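Local coordinates for short-chain dehydrogenase/reductase SDR (Burkholderia phymatum, PDB 5IG2), which binds NAD in a Rossmann fold and, as in other short-chain dehydrogenases/reductases, probably interconverts an alcohol and a carbonyl compound by hydride transfer, at residues 27-32 against 244-249; 44-49 against 67-72; 90-95 against 135-140; 143-148 against 251-256. All blocks are in the same frame, centred on the assembly; numbering follows the deposited sequence.

Interaction 1 of 4, residues 27-32 against 244-249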
# COMPACT_ATOMS: atom_id res chain seq x y z
N GLY B 27 33.99 8.85 -30.17
CA GLY B 27 35.19 9.34 -29.51
C GLY B 27 35.12 9.19 -28.01
O GLY B 27 36.06 8.71 -27.36
N ARG B 28 33.98 9.58 -27.43
CA ARG B 28 33.77 9.41 -26.00
C ARG B 28 33.87 7.94 -25.60
O ARG B 28 34.45 7.61 -24.56
CB ARG B 28 32.41 9.98 -25.63
CG ARG B 28 32.03 9.87 -24.18
CD ARG B 28 30.69 10.58 -23.98
NE ARG B 28 30.20 10.53 -22.60
CZ ARG B 28 29.44 9.55 -22.11
NH1 ARG B 28 29.09 8.53 -22.88
NH2 ARG B 28 29.05 9.59 -20.86
N ALA B 29 33.31 7.04 -26.42
CA ALA B 29 33.36 5.61 -26.13
C ALA B 29 34.78 5.06 -26.24
O ALA B 29 35.18 4.20 -25.44
CB ALA B 29 32.41 4.86 -27.06
N PHE B 30 35.55 5.53 -27.23
CA PHE B 30 36.97 5.18 -27.29
C PHE B 30 37.69 5.60 -26.01
O PHE B 30 38.52 4.86 -25.49
CB PHE B 30 37.64 5.86 -28.49
CG PHE B 30 37.12 5.42 -29.84
CD1 PHE B 30 36.58 4.15 -30.02
CD2 PHE B 30 37.20 6.29 -30.93
CE1 PHE B 30 36.12 3.77 -31.29
CE2 PHE B 30 36.75 5.91 -32.19
CZ PHE B 30 36.20 4.65 -32.37
N ALA B 31 37.39 6.80 -25.52
CA ALA B 31 38.05 7.29 -24.32
C ALA B 31 37.68 6.44 -23.12
O ALA B 31 38.55 6.08 -22.31
CB ALA B 31 37.69 8.76 -24.11
N GLU B 32 36.41 6.07 -23.00
CA GLU B 32 35.98 5.20 -21.91
C GLU B 32 36.67 3.85 -21.99
O GLU B 32 37.13 3.32 -20.98
CB GLU B 32 34.47 5.03 -21.94
CG GLU B 32 33.71 6.30 -21.61
CD GLU B 32 32.22 6.17 -21.88
OE1 GLU B 32 31.85 5.50 -22.87
OE2 GLU B 32 31.42 6.72 -21.10
N ASP B 244 29.68 -0.49 -28.14
CA ASP B 244 29.97 -1.68 -28.94
C ASP B 244 30.99 -1.37 -30.03
O ASP B 244 31.89 -2.18 -30.29
CB ASP B 244 28.69 -2.22 -29.57
CG ASP B 244 27.64 -2.61 -28.53
OD1 ASP B 244 27.97 -3.42 -27.62
OD2 ASP B 244 26.49 -2.11 -28.63
N VAL B 245 30.85 -0.22 -30.68
CA VAL B 245 31.84 0.19 -31.68
C VAL B 245 33.22 0.26 -31.04
O VAL B 245 34.21 -0.22 -31.61
CB VAL B 245 31.42 1.53 -32.32
CG1 VAL B 245 32.54 2.08 -33.22
CG2 VAL B 245 30.15 1.33 -33.13
N ALA B 246 33.31 0.83 -29.84
CA ALA B 246 34.60 0.92 -29.17
C ALA B 246 35.15 -0.46 -28.86
O ALA B 246 36.34 -0.73 -29.08
CB ALA B 246 34.48 1.75 -27.89
N THR B 247 34.31 -1.36 -28.34
CA THR B 247 34.77 -2.71 -28.04
C THR B 247 35.34 -3.38 -29.28
O THR B 247 36.45 -3.90 -29.26
CB THR B 247 33.64 -3.54 -27.44
OG1 THR B 247 33.27 -2.99 -26.18
CG2 THR B 247 34.10 -4.97 -27.25
N LEU B 248 34.58 -3.36 -30.39
CA LEU B 248 35.04 -4.01 -31.61
C LEU B 248 36.29 -3.33 -32.16
O LEU B 248 37.18 -4.00 -32.70
CB LEU B 248 33.93 -4.02 -32.66
CG LEU B 248 32.68 -4.81 -32.29
CD1 LEU B 248 31.51 -4.34 -33.14
CD2 LEU B 248 32.92 -6.30 -32.46
N THR B 249 36.37 -2.01 -32.06
CA THR B 249 37.53 -1.30 -32.59
C THR B 249 38.80 -1.70 -31.84
O THR B 249 39.83 -2.00 -32.45
CB THR B 249 37.29 0.21 -32.53
OG1 THR B 249 36.19 0.53 -33.38
CG2 THR B 249 38.52 0.99 -32.97
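Ala-246 meets Ala-29 and Phe-30 where helices 25-36 and 242-254 cross, its methyl shared by these two residues of the other helix. The first set of contacts is small side chain against small side chain and backbone: Ala-246 CB lies 3.8 Å from Ala-29 CB and 3.5 Å from Ala-29 O. With so little bulk at the crossing, the short helix segments approach to 8.5 Å between axes, at a crossing angle of -56°.

The aromatic contacts come next. Phe-30 has CG anti to its own carbonyl carbon (chi1 -64°), which sends the ring along the flank of the second helix. There Phe-30 CD1 meets Ala-246 CB at 3.8 Å, and CE1 reaches Thr-249 OG1 at 3.9 Å, with Val-245 CG1 a little farther off.

The polar part stays within helix 242-254. Thr-249 OG1 donates to Val-245 O at 2.8 Å, from the opposite face of that carbonyl's plane to Thr-249 N, so the hydroxyl beside the ring is already engaged.

Around this buried crossing, Phe-30 stacks on Phe-96 and touches Ile-19 of strand 16-20, while Phe-30, Val-245 and Thr-249 all rest on Leu-194 of strand 189-194.

Interaction 2 of 4, residues 44-49 against 67-72. With NAD (nicotinamide-adenine-dinucleotide), chain F.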
# COMPACT_ATOMS: atom_id res chain seq x y z
N ALA B 44 40.27 15.47 -27.52
CA ALA B 44 40.17 16.69 -28.32
C ALA B 44 38.79 16.82 -28.95
O ALA B 44 38.22 15.83 -29.42
CB ALA B 44 41.24 16.71 -29.42
N ASP B 45 38.28 18.04 -28.98
CA ASP B 45 36.97 18.33 -29.55
C ASP B 45 36.84 19.84 -29.66
O ASP B 45 37.51 20.58 -28.95
CB ASP B 45 35.84 17.73 -28.69
CG ASP B 45 34.60 17.38 -29.51
OD1 ASP B 45 33.99 18.29 -30.12
OD2 ASP B 45 34.21 16.18 -29.53
N VAL B 46 35.99 20.28 -30.59
CA VAL B 46 35.69 21.71 -30.69
C VAL B 46 34.50 22.09 -29.81
O VAL B 46 34.28 23.28 -29.54
CB VAL B 46 35.45 22.08 -32.16
CG1 VAL B 46 34.11 21.53 -32.64
CG2 VAL B 46 35.58 23.57 -32.36
N ASP B 47 33.73 21.11 -29.33
CA ASP B 47 32.59 21.31 -28.44
C ASP B 47 33.14 21.33 -27.01
O ASP B 47 33.26 20.30 -26.34
CB ASP B 47 31.57 20.21 -28.66
CG ASP B 47 30.29 20.41 -27.86
OD1 ASP B 47 30.30 21.18 -26.87
OD2 ASP B 47 29.27 19.78 -28.23
N GLU B 48 33.46 22.53 -26.52
CA GLU B 48 34.18 22.62 -25.26
C GLU B 48 33.34 22.08 -24.10
O GLU B 48 33.88 21.39 -23.22
CB GLU B 48 34.66 24.05 -25.00
CG GLU B 48 33.83 25.13 -25.64
CD GLU B 48 34.56 26.45 -25.79
OE1 GLU B 48 35.35 26.84 -24.90
OE2 GLU B 48 34.34 27.12 -26.82
N GLY B 49 32.03 22.32 -24.10
CA GLY B 49 31.20 21.85 -23.00
C GLY B 49 31.15 20.33 -22.93
O GLY B 49 31.35 19.74 -21.86
N GLY B 67 42.03 17.32 -21.53
CA GLY B 67 41.15 17.73 -22.60
C GLY B 67 41.66 18.99 -23.26
O GLY B 67 42.00 19.96 -22.58
N VAL B 68 41.72 19.00 -24.59
CA VAL B 68 42.29 20.11 -25.34
C VAL B 68 41.30 20.49 -26.42
O VAL B 68 41.13 19.74 -27.40
CB VAL B 68 43.65 19.75 -25.96
CG1 VAL B 68 44.23 20.95 -26.73
CG2 VAL B 68 44.62 19.24 -24.89
N ARG B 69 40.67 21.66 -26.28
CA ARG B 69 39.80 22.15 -27.34
C ARG B 69 40.60 22.28 -28.64
O ARG B 69 41.65 22.94 -28.67
CB ARG B 69 39.18 23.49 -26.95
CG ARG B 69 38.18 23.99 -27.97
CD ARG B 69 37.81 25.44 -27.74
NE ARG B 69 36.45 25.72 -28.18
CZ ARG B 69 36.11 26.05 -29.42
NH1 ARG B 69 37.05 26.15 -30.36
NH2 ARG B 69 34.84 26.27 -29.73
N THR B 70 40.12 21.62 -29.69
CA THR B 70 40.87 21.50 -30.94
C THR B 70 39.89 21.52 -32.10
O THR B 70 38.92 20.77 -32.09
CB THR B 70 41.67 20.20 -30.98
OG1 THR B 70 42.55 20.13 -29.85
CG2 THR B 70 42.48 20.10 -32.26
N ASP B 71 40.15 22.37 -33.09
CA ASP B 71 39.46 22.33 -34.37
C ASP B 71 40.36 21.54 -35.31
O ASP B 71 41.38 22.05 -35.78
CB ASP B 71 39.17 23.75 -34.87
CG ASP B 71 38.59 23.80 -36.28
OD1 ASP B 71 38.21 22.75 -36.84
OD2 ASP B 71 38.52 24.92 -36.83
N VAL B 72 40.00 20.28 -35.58
CA VAL B 72 40.90 19.39 -36.31
C VAL B 72 41.09 19.82 -37.75
O VAL B 72 42.06 19.39 -38.39
CB VAL B 72 40.43 17.91 -36.28
CG1 VAL B 72 40.41 17.35 -34.85
CG2 VAL B 72 39.08 17.73 -37.00
PA NAD F . 29.16 12.82 -32.71
O1A NAD F . 28.50 14.07 -33.16
O2A NAD F . 28.49 12.17 -31.49
O5B NAD F . 30.71 13.01 -32.39
C5B NAD F . 31.58 13.70 -33.31
C4B NAD F . 32.31 14.75 -32.52
O4B NAD F . 33.22 15.45 -33.39
C3B NAD F . 31.42 15.81 -31.86
O3B NAD F . 31.66 15.88 -30.45
C2B NAD F . 31.85 17.12 -32.55
O2B NAD F . 31.82 18.24 -31.66
C1B NAD F . 33.27 16.79 -32.95
N9A NAD F . 33.80 17.62 -34.03
C8A NAD F . 33.14 18.06 -35.14
N7A NAD F . 33.83 18.90 -35.88
C5A NAD F . 35.03 19.01 -35.21
C6A NAD F . 36.20 19.76 -35.47
N6A NAD F . 36.31 20.64 -36.47
N1A NAD F . 37.24 19.61 -34.62
C2A NAD F . 37.11 18.79 -33.57
N3A NAD F . 36.05 18.05 -33.21
C4A NAD F . 35.04 18.21 -34.07
O3 NAD F . 29.19 11.77 -33.90
PN NAD F . 29.92 10.36 -34.07
O1N NAD F . 30.47 9.91 -32.76
O2N NAD F . 28.98 9.48 -34.79
O5D NAD F . 31.09 10.79 -35.05
C5D NAD F . 32.40 10.18 -34.99
C4D NAD F . 32.77 9.71 -36.37
O4D NAD F . 31.98 8.56 -36.75
C3D NAD F . 32.58 10.75 -37.49
O3D NAD F . 33.71 10.74 -38.35
C2D NAD F . 31.35 10.21 -38.24
O2D NAD F . 31.36 10.64 -39.59
C1D NAD F . 31.60 8.72 -38.08
N1N NAD F . 30.40 7.79 -38.36
C2N NAD F . 29.29 7.91 -37.60
C3N NAD F . 28.22 7.06 -37.80
C7N NAD F . 27.02 7.04 -36.90
O7N NAD F . 25.97 6.51 -37.31
N7N NAD F . 27.09 7.68 -35.75
C4N NAD F . 28.32 6.08 -38.78
C5N NAD F . 29.48 5.97 -39.53
C6N NAD F . 30.51 6.84 -39.31
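Val-46 and Arg-69 meet where the chain segments of strands 40-45 and 65-69 run side by side toward the cofactor. Val-46 CG2 lies 3.6 Å from Arg-69 NH1, and the Val-46 carbonyl oxygen sits over one face of the guanidinium, a position to which no N-H points. The arginine chain, extended from CG to NE, carries the group on to Glu-48, whose OE2 forms a salt bridge with Arg-69 NE at 2.9 Å; the carboxylate and guanidinium planes are 62° apart. Glu-48 has a second deposited conformer, so this pairing at the surface need not be permanent. Deeper in, Thr-70 N donates to Asp-45 O at 2.9 Å, and Ala-44 CB packs against Thr-70 OG1.

These contacts bring together two segments that hold the adenosine half of NAD. Asp-45 grips the ribose with both oxygens: O2B donates to OD1 and O3B to OD2, each at 2.7 Å. The Asp-45 carboxylate is steadied by Asp-47 N, closing an Asx turn on OD1, and by Gly-23 N on OD2. Val-46 CG1 packs against the adenine. At the base's polar edge, N6A donates to Asp-71 OD1 at 2.9 Å and Val-72 N to N1A at 3.0 Å. Ser-73 OG also bonds to Asp-71 OD1, and Gln-77 OE1 accepts a hydrogen bond from Asp-71 N.

A carboxylate accepting from both ribose hydroxyls is the usual mark of NAD preference in this family: a phosphate on O2B, as in NADP, would probably be repelled by Asp-45.

Interaction 3 of 4, residues 90-95 against 135-140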
# COMPACT_ATOMS: atom_id res chain seq x y z
N GLY B 90 54.56 12.55 -22.78
CA GLY B 90 55.83 12.20 -23.39
C GLY B 90 55.77 11.33 -24.64
O GLY B 90 56.78 11.24 -25.35
N LYS B 91 54.64 10.69 -24.92
CA LYS B 91 54.52 9.71 -25.99
C LYS B 91 53.12 9.80 -26.56
O LYS B 91 52.19 10.28 -25.91
CB LYS B 91 54.75 8.27 -25.49
CG LYS B 91 56.01 8.02 -24.67
CD LYS B 91 57.20 7.72 -25.56
CE LYS B 91 58.40 7.23 -24.74
NZ LYS B 91 58.13 5.93 -24.06
N VAL B 92 52.96 9.31 -27.80
CA VAL B 92 51.65 9.04 -28.39
C VAL B 92 51.71 7.65 -29.01
O VAL B 92 52.55 7.39 -29.87
CB VAL B 92 51.26 10.08 -29.45
CG1 VAL B 92 49.89 9.74 -30.02
CG2 VAL B 92 51.26 11.48 -28.86
N HIS B 93 50.83 6.75 -28.57
CA HIS B 93 50.82 5.39 -29.07
C HIS B 93 49.62 5.05 -29.91
O HIS B 93 49.72 4.21 -30.82
CB HIS B 93 50.91 4.39 -27.92
CG HIS B 93 52.14 4.54 -27.10
ND1 HIS B 93 52.14 5.13 -25.86
CD2 HIS B 93 53.43 4.19 -27.35
CE1 HIS B 93 53.37 5.13 -25.38
NE2 HIS B 93 54.17 4.56 -26.26
N LEU B 94 48.48 5.66 -29.63
CA LEU B 94 47.24 5.39 -30.33
C LEU B 94 46.61 6.72 -30.73
O LEU B 94 46.44 7.60 -29.88
CB LEU B 94 46.30 4.59 -29.42
CG LEU B 94 45.10 3.87 -30.01
CD1 LEU B 94 45.48 3.10 -31.26
CD2 LEU B 94 44.52 2.95 -28.95
N LEU B 95 46.27 6.86 -32.01
CA LEU B 95 45.61 8.06 -32.51
C LEU B 95 44.31 7.66 -33.18
O LEU B 95 44.31 6.82 -34.09
CB LEU B 95 46.50 8.81 -33.51
CG LEU B 95 45.81 9.97 -34.24
CD1 LEU B 95 45.45 11.09 -33.26
CD2 LEU B 95 46.68 10.51 -35.37
N PRO B 135 54.94 11.05 -37.94
CA PRO B 135 56.38 11.21 -37.69
C PRO B 135 56.75 11.02 -36.23
O PRO B 135 57.79 10.44 -35.92
CB PRO B 135 56.69 12.63 -38.16
CG PRO B 135 55.58 12.98 -39.08
CD PRO B 135 54.37 12.28 -38.53
N ILE B 136 55.91 11.53 -35.32
CA ILE B 136 56.16 11.34 -33.89
C ILE B 136 56.19 9.85 -33.56
O ILE B 136 57.11 9.36 -32.90
CB ILE B 136 55.10 12.07 -33.06
CG1 ILE B 136 55.17 13.58 -33.30
CG2 ILE B 136 55.26 11.75 -31.58
CD1 ILE B 136 53.95 14.32 -32.78
N MET B 137 55.19 9.11 -34.04
CA MET B 137 55.12 7.68 -33.74
C MET B 137 56.29 6.93 -34.35
O MET B 137 56.86 6.03 -33.72
CB MET B 137 53.80 7.11 -34.23
CG MET B 137 52.60 7.63 -33.50
SD MET B 137 51.10 7.06 -34.31
CE MET B 137 49.89 7.43 -33.03
N LEU B 138 56.65 7.26 -35.60
CA LEU B 138 57.78 6.58 -36.23
C LEU B 138 59.08 6.83 -35.48
O LEU B 138 59.93 5.94 -35.36
CB LEU B 138 57.90 7.04 -37.69
CG LEU B 138 56.75 6.59 -38.60
CD1 LEU B 138 56.76 7.35 -39.91
CD2 LEU B 138 56.86 5.09 -38.85
N GLY B 139 59.26 8.04 -34.94
CA GLY B 139 60.49 8.36 -34.24
C GLY B 139 60.63 7.71 -32.87
O GLY B 139 61.74 7.69 -32.33
N GLN B 140 59.54 7.18 -32.32
CA GLN B 140 59.59 6.60 -30.98
C GLN B 140 60.19 5.20 -30.93
O GLN B 140 60.62 4.77 -29.85
CB GLN B 140 58.18 6.58 -30.37
CG GLN B 140 57.67 7.96 -29.97
CD GLN B 140 56.20 7.97 -29.55
OE1 GLN B 140 55.71 8.96 -29.01
NE2 GLN B 140 55.50 6.88 -29.81
O HOH W 1 57.37 10.80 -28.02
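Gln-140 and Val-92 are joined by a pair of hydrogen bonds in which one side-chain amide reads both polar groups of one backbone residue. Val-92 N donates to Gln-140 OE1 at 3.0 Å, nearly straight at 164° and on a lone pair in the carbonyl plane. In return Gln-140 NE2 donates to Val-92 O, also at 3.0 Å, but from above the plane of that carbonyl. The glutamine chain is extended beyond CG, and the two bonds together fix the rotation of its amide. Gln-140 OE1 also accepts a hydrogen bond from a water at 2.7 Å, which donates to Gly-90 O as well and so ties the turn after helix 75-89 to the same amide.

Apolar contacts run alongside. Met-137, likewise extended beyond CG, brings its methyl to the start of strand 94-97: Met-137 CE lies 3.7 Å from Leu-95 CB and 3.8 Å from Val-92 CG1, while CG lies 3.6 Å from Val-92 O. Lys-91 lays its CB and CD against the Gln-140 amide.

Polar side chains complete the surroundings. Lys-91 NZ forms a salt bridge with Glu-142 OE1, and His-93 NE2 is hydrogen-bonded to OE2 of the same carboxylate, while His-93 ND1 pairs with Val-16 N.

Here the end of helix 112-140 packs against the lead-in to strand 94-97, with helix 75-89 next to it, Ile-136 and Val-92 both touching Leu-86. This is the helix-on-parallel-sheet layering of the Rossmann fold.

Interaction 4 of 4, residues 143-148 against 251-256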
# COMPACT_ATOMS: atom_id res chain seq x y z
N ALA B 143 55.74 0.29 -30.69
CA ALA B 143 54.46 -0.06 -31.29
C ALA B 143 53.51 1.12 -31.19
O ALA B 143 53.37 1.74 -30.13
CB ALA B 143 53.86 -1.28 -30.59
N ALA B 144 52.88 1.46 -32.31
CA ALA B 144 51.90 2.54 -32.34
C ALA B 144 50.91 2.23 -33.45
O ALA B 144 51.18 1.41 -34.33
CB ALA B 144 52.57 3.91 -32.55
N HIS B 145 49.76 2.91 -33.41
CA HIS B 145 48.68 2.58 -34.32
C HIS B 145 47.78 3.80 -34.51
O HIS B 145 47.45 4.49 -33.53
CB HIS B 145 47.87 1.38 -33.79
CG HIS B 145 47.23 0.55 -34.86
ND1 HIS B 145 47.93 -0.41 -35.57
CD2 HIS B 145 45.96 0.50 -35.32
CE1 HIS B 145 47.12 -1.00 -36.43
NE2 HIS B 145 45.91 -0.46 -36.30
N ILE B 146 47.37 4.03 -35.75
CA ILE B 146 46.47 5.12 -36.13
C ILE B 146 45.17 4.52 -36.64
O ILE B 146 45.18 3.69 -37.55
CB ILE B 146 47.11 6.01 -37.21
CG1 ILE B 146 48.39 6.66 -36.67
CG2 ILE B 146 46.06 7.01 -37.75
CD1 ILE B 146 49.23 7.31 -37.74
N VAL B 147 44.05 4.96 -36.06
CA VAL B 147 42.72 4.52 -36.49
C VAL B 147 41.97 5.71 -37.05
O VAL B 147 41.77 6.71 -36.34
CB VAL B 147 41.93 3.89 -35.35
CG1 VAL B 147 40.57 3.50 -35.87
CG2 VAL B 147 42.67 2.69 -34.77
N ASN B 148 41.54 5.60 -38.30
CA ASN B 148 40.74 6.62 -38.96
C ASN B 148 39.30 6.15 -39.06
O ASN B 148 39.04 5.05 -39.56
CB ASN B 148 41.29 6.94 -40.36
CG ASN B 148 42.67 7.54 -40.31
OD1 ASN B 148 43.08 8.13 -39.30
ND2 ASN B 148 43.42 7.39 -41.40
N GLU B 251 39.33 -4.47 -30.15
CA GLU B 251 39.67 -5.84 -30.53
C GLU B 251 40.44 -5.87 -31.84
O GLU B 251 41.43 -6.61 -31.97
CB GLU B 251 38.40 -6.69 -30.63
CG GLU B 251 37.78 -7.03 -29.30
CD GLU B 251 36.40 -7.68 -29.42
OE1 GLU B 251 35.88 -7.77 -30.55
OE2 GLU B 251 35.84 -8.07 -28.38
N ALA B 252 40.02 -5.06 -32.83
CA ALA B 252 40.73 -5.03 -34.10
C ALA B 252 42.14 -4.48 -33.93
O ALA B 252 43.10 -5.02 -34.51
CB ALA B 252 39.95 -4.21 -35.12
N ILE B 253 42.29 -3.40 -33.16
CA ILE B 253 43.62 -2.84 -32.91
C ILE B 253 44.53 -3.89 -32.28
O ILE B 253 45.70 -4.04 -32.66
CB ILE B 253 43.54 -1.60 -32.00
CG1 ILE B 253 42.71 -0.48 -32.63
CG2 ILE B 253 44.94 -1.11 -31.65
CD1 ILE B 253 42.39 0.63 -31.63
N ALA B 254 43.99 -4.64 -31.30
CA ALA B 254 44.78 -5.64 -30.60
C ALA B 254 45.43 -6.62 -31.56
O ALA B 254 46.58 -7.01 -31.38
CB ALA B 254 43.89 -6.37 -29.59
N GLU B 255 44.70 -7.02 -32.61
CA GLU B 255 45.21 -7.94 -33.62
C GLU B 255 45.71 -7.21 -34.86
O GLU B 255 46.05 -7.85 -35.86
CB GLU B 255 44.14 -8.96 -33.98
CG GLU B 255 42.81 -8.37 -34.38
CD GLU B 255 41.72 -9.42 -34.57
OE1 GLU B 255 41.39 -9.74 -35.74
OE2 GLU B 255 41.21 -9.92 -33.55
N ARG B 256 45.76 -5.87 -34.80
CA ARG B 256 46.26 -5.03 -35.89
C ARG B 256 45.54 -5.32 -37.20
O ARG B 256 46.13 -5.31 -38.27
CB ARG B 256 47.77 -5.16 -36.04
CG ARG B 256 48.54 -4.61 -34.84
CD ARG B 256 50.04 -4.68 -35.05
NE ARG B 256 50.79 -4.16 -33.91
CZ ARG B 256 51.10 -4.87 -32.82
NH1 ARG B 256 50.70 -6.13 -32.72
NH2 ARG B 256 51.80 -4.33 -31.84
O HOH W 2 50.70 -1.50 -34.72
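Strand 144-149 and the last turn of helix 242-254 face each other at a spacing of 7.5 Å between the CA atoms of His-145 and Ile-253, and the helix stops there in a Schellman motif, with Arg-256 at positive phi, Arg-256 N bonded to Ile-253 O and Arg-257 N to Ala-252 O. In the Rossmann fold this is a helix covering one face of the central parallel sheet.

His-145 and Val-147, two apart on the strand, both turn toward the helix, and Ile-253 lies across the pair. The isoleucine divides its branches: Ile-253 CG2 lies 4.1 Å from His-145 CD2, while CD1 reaches Val-147 CG2 at 3.8 Å. Phe-96 of strand 94-97 touches both Val-147 and Ile-253. With its CG anti to the backbone N (chi1 -151°), His-145 holds the imidazole out toward the end of the helix, where His-145 CE1 comes within 4.2 Å of Arg-256 CA. Through NE2 the ring is hydrogen-bonded to Ser-192 OG of strand 189-194, which helps to fix its rotation.

Arg-256 turns back along the strand, extended from CG to NE. Its guanidinium plane stands 73° from the imidazole, and its edge is turned to Ala-143, Arg-256 NH2 lying 3.9 Å from the Ala-143 CB methyl. The charged group and the histidine are joined through one water, which accepts from Arg-256 NE at 2.8 Å, donates to Ala-144 O and lies 3.1 Å from His-145 ND1.

Interactions 1 and 4 use successive parts of helix 242-254, with centres 13 Å apart: the first sets it against helix 25-36, the second against strand 144-149. Interaction 3 packs helix 112-140 on the opposite face of the sheet, and the strands join it directly to interaction 4, Leu-95 O lying 2.7 Å from Val-147 N and His-93 O 2.9 Å from His-145 N. Interaction 2 stands apart near the far edge of the sheet, about 20 Å between centres from interaction 3, and is the only one of the four to bond NAD directly. The others are packing farther from the cofactor: side chains lie about 7 Å (Phe-30), 10 Å (Val-147) and 11 Å (Leu-95) from it.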